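Local structure of probable thiamine pyrophosphokinase (Staphylococcus saprophyticus, 3L8M) at residues Leu110-Glu114 with Glu133-Ile137. The protein probably transfers pyrophosphate from ATP to thiamine, yielding thiamine diphosphate, as expected of a thiamine pyrophosphokinase. Residues are numbered along the deposited sequence; the frame is centred on the assembly and turned at random.
Sequences LQILE and EIQFI
Phe-136 lays one face of its ring against the backbone of Glu-114. The link is a CH-pi contact: Glu-114 CA stands 4.0 Å from the centroid of the Phe-136 ring, 13° off the normal and shifted toward the rim. With CG anti to the backbone N (chi1 -178°), the Phe-136 ring extends from strand 132-137 toward Leu-113 and Glu-114. The methylene CG of Glu-114 adds a second touch, 4.0 Å from Phe-136 CD1, and its carboxylate plane is inclined 57° to the ring. The carbonyl oxygen of Leu-113 approaches the same ring obliquely, 3.2 Å from Phe-136 CD2.

Aliphatic packing continues along the strand. Leu-113 CB meets Phe-136 CB at 4.0 Å, while the Leu-113 CD1 methyl comes within 4.2 Å of Ile-134 CG2, the Leu-113 and Ile-134 side chains crossing at about a right angle. One turn earlier, Leu-110 CD2 lies 4.2 Å from Ile-134 CG2. Leu-127 of the adjoining strand 124-128 touches both leucines, and Val-158 touches both Glu-114 and Phe-136.

No hydrogen bond joins the segments; apolar contacts pack helix 103-113 onto the mixed sheet, a layered alpha/beta arrangement consistent with the thiamine pyrophosphokinase catalytic domain.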
ATOM      1  N   LEU A 110       3.444  30.764  -7.857  1.00 25.58           N
ATOM      2  CA  LEU A 110       4.464  31.281  -6.933  1.00 29.53           C
ATOM      3  C   LEU A 110       3.819  31.987  -5.732  1.00 33.66           C
ATOM      4  O   LEU A 110       4.338  31.928  -4.611  1.00 27.93           O
ATOM      5  CB  LEU A 110       5.419  32.242  -7.647  1.00 27.25           C
ATOM      6  CG  LEU A 110       6.284  31.693  -8.788  1.00 24.04           C
ATOM      7  CD1 LEU A 110       7.088  32.829  -9.387  1.00 24.35           C
ATOM      8  CD2 LEU A 110       7.211  30.599  -8.285  1.00 22.32           C
ATOM      9  N   GLN A 111       2.685  32.649  -5.959  1.00 33.79           N
ATOM     10  CA  GLN A 111       1.990  33.318  -4.863  1.00 37.79           C
ATOM     11  C   GLN A 111       1.600  32.308  -3.771  1.00 44.87           C
ATOM     12  O   GLN A 111       1.670  32.616  -2.578  1.00 34.66           O
ATOM     13  CB  GLN A 111       0.748  34.049  -5.379  1.00 20.00           C
ATOM     14  CG  GLN A 111       1.052  35.231  -6.284  1.00 20.00           C
ATOM     15  CD  GLN A 111      -0.199  35.883  -6.833  1.00 20.00           C
ATOM     16  OE1 GLN A 111      -1.245  35.242  -6.939  1.00 20.00           O
ATOM     17  NE2 GLN A 111      -0.096  37.162  -7.183  1.00 20.00           N
ATOM     18  N   ILE A 112       1.182  31.111  -4.177  1.00 39.04           N
ATOM     19  CA  ILE A 112       0.779  30.089  -3.217  1.00 33.65           C
ATOM     20  C   ILE A 112       1.913  29.698  -2.266  1.00 39.38           C
ATOM     21  O   ILE A 112       1.711  29.604  -1.050  1.00 40.39           O
ATOM     22  CB  ILE A 112       0.262  28.826  -3.930  1.00 30.28           C
ATOM     23  CG1 ILE A 112      -0.983  29.165  -4.747  1.00 17.81           C
ATOM     24  CG2 ILE A 112      -0.100  27.755  -2.909  1.00 27.84           C
ATOM     25  CD1 ILE A 112      -1.386  28.062  -5.684  1.00 19.93           C
ATOM     26  N   LEU A 113       3.106  29.477  -2.814  1.00 33.33           N
ATOM     27  CA  LEU A 113       4.253  29.104  -2.002  1.00 33.15           C
ATOM     28  C   LEU A 113       4.548  30.191  -0.970  1.00 33.20           C
ATOM     29  O   LEU A 113       5.107  29.925   0.090  1.00 40.36           O
ATOM     30  CB  LEU A 113       5.494  28.922  -2.880  1.00 29.05           C
ATOM     31  CG  LEU A 113       5.573  27.836  -3.958  1.00 36.21           C
ATOM     32  CD1 LEU A 113       6.770  28.130  -4.843  1.00 37.64           C
ATOM     33  CD2 LEU A 113       5.716  26.459  -3.337  1.00 35.85           C
ATOM     34  N   GLU A 114       4.162  31.418  -1.293  1.00 39.94           N
ATOM     35  CA  GLU A 114       4.422  32.559  -0.425  1.00 44.61           C
ATOM     36  C   GLU A 114       3.327  32.833   0.603  1.00 41.94           C
ATOM     37  O   GLU A 114       3.478  33.703   1.460  1.00 42.79           O
ATOM     38  CB  GLU A 114       4.668  33.795  -1.299  1.00 42.97           C
ATOM     39  CG  GLU A 114       5.749  33.543  -2.359  1.00 48.75           C
ATOM     40  CD  GLU A 114       5.807  34.615  -3.437  1.00 39.78           C
ATOM     41  OE1 GLU A 114       4.815  35.351  -3.612  1.00 38.00           O
ATOM     42  OE2 GLU A 114       6.843  34.704  -4.128  1.00 35.22           O
ATOM     43  N   GLU A 133      13.459  23.216  -9.684  1.00 24.58           N
ATOM     44  CA  GLU A 133      12.842  22.878  -8.416  1.00 22.20           C
ATOM     45  C   GLU A 133      12.801  24.231  -7.706  1.00 28.88           C
ATOM     46  O   GLU A 133      13.825  24.915  -7.609  1.00 19.99           O
ATOM     47  CB  GLU A 133      13.705  21.880  -7.655  1.00 29.72           C
ATOM     48  CG  GLU A 133      12.959  21.136  -6.572  1.00 51.94           C
ATOM     49  CD  GLU A 133      13.772  19.984  -6.011  1.00 65.99           C
ATOM     50  OE1 GLU A 133      14.278  19.173  -6.819  1.00 56.86           O
ATOM     51  OE2 GLU A 133      13.901  19.889  -4.768  1.00 65.04           O
ATOM     52  N   ILE A 134      11.616  24.628  -7.246  1.00 29.16           N
ATOM     53  CA  ILE A 134      11.431  25.925  -6.594  1.00 30.26           C
ATOM     54  C   ILE A 134      10.651  25.832  -5.279  1.00 30.22           C
ATOM     55  O   ILE A 134       9.641  25.131  -5.195  1.00 26.56           O
ATOM     56  CB  ILE A 134      10.666  26.904  -7.539  1.00 39.15           C
ATOM     57  CG1 ILE A 134      11.444  27.097  -8.840  1.00 41.47           C
ATOM     58  CG2 ILE A 134      10.429  28.251  -6.848  1.00 25.45           C
ATOM     59  CD1 ILE A 134      10.644  27.811  -9.923  1.00 37.75           C
ATOM     60  N   GLN A 135      11.118  26.552  -4.260  1.00 29.04           N
ATOM     61  CA  GLN A 135      10.440  26.569  -2.967  1.00 34.00           C
ATOM     62  C   GLN A 135      10.693  27.888  -2.257  1.00 35.74           C
ATOM     63  O   GLN A 135      11.699  28.556  -2.501  1.00 34.74           O
ATOM     64  CB  GLN A 135      10.905  25.408  -2.085  1.00 25.93           C
ATOM     65  CG  GLN A 135      12.380  25.451  -1.720  1.00 44.04           C
ATOM     66  CD  GLN A 135      12.807  24.267  -0.862  1.00 50.94           C
ATOM     67  OE1 GLN A 135      12.301  24.074   0.244  1.00 48.24           O
ATOM     68  NE2 GLN A 135      13.740  23.465  -1.375  1.00 37.80           N
ATOM     69  N   PHE A 136       9.766  28.254  -1.378  1.00 36.42           N
ATOM     70  CA  PHE A 136       9.836  29.490  -0.611  1.00 28.87           C
ATOM     71  C   PHE A 136      10.605  29.254   0.698  1.00 27.15           C
ATOM     72  O   PHE A 136      10.510  28.188   1.296  1.00 35.37           O
ATOM     73  CB  PHE A 136       8.402  29.959  -0.334  1.00 38.23           C
ATOM     74  CG  PHE A 136       8.301  31.260   0.408  1.00 46.46           C
ATOM     75  CD1 PHE A 136       8.863  32.424  -0.109  1.00 40.51           C
ATOM     76  CD2 PHE A 136       7.588  31.333   1.606  1.00 52.42           C
ATOM     77  CE1 PHE A 136       8.717  33.647   0.556  1.00 39.05           C
ATOM     78  CE2 PHE A 136       7.434  32.552   2.280  1.00 49.88           C
ATOM     79  CZ  PHE A 136       7.998  33.710   1.753  1.00 44.39           C
ATOM     80  N   ILE A 137      11.398  30.231   1.119  1.00 31.59           N
ATOM     81  CA  ILE A 137      12.161  30.114   2.359  1.00 35.51           C
ATOM     82  C   ILE A 137      11.963  31.390   3.147  1.00 42.63           C
ATOM     83  O   ILE A 137      12.330  32.473   2.694  1.00 45.68           O
ATOM     84  CB  ILE A 137      13.662  29.926   2.123  1.00 42.67           C
ATOM     85  CG1 ILE A 137      13.913  28.705   1.232  1.00 41.95           C
ATOM     86  CG2 ILE A 137      14.360  29.735   3.469  1.00 40.88           C
ATOM     87  CD1 ILE A 137      15.386  28.464   0.940  1.00 43.89           C
TER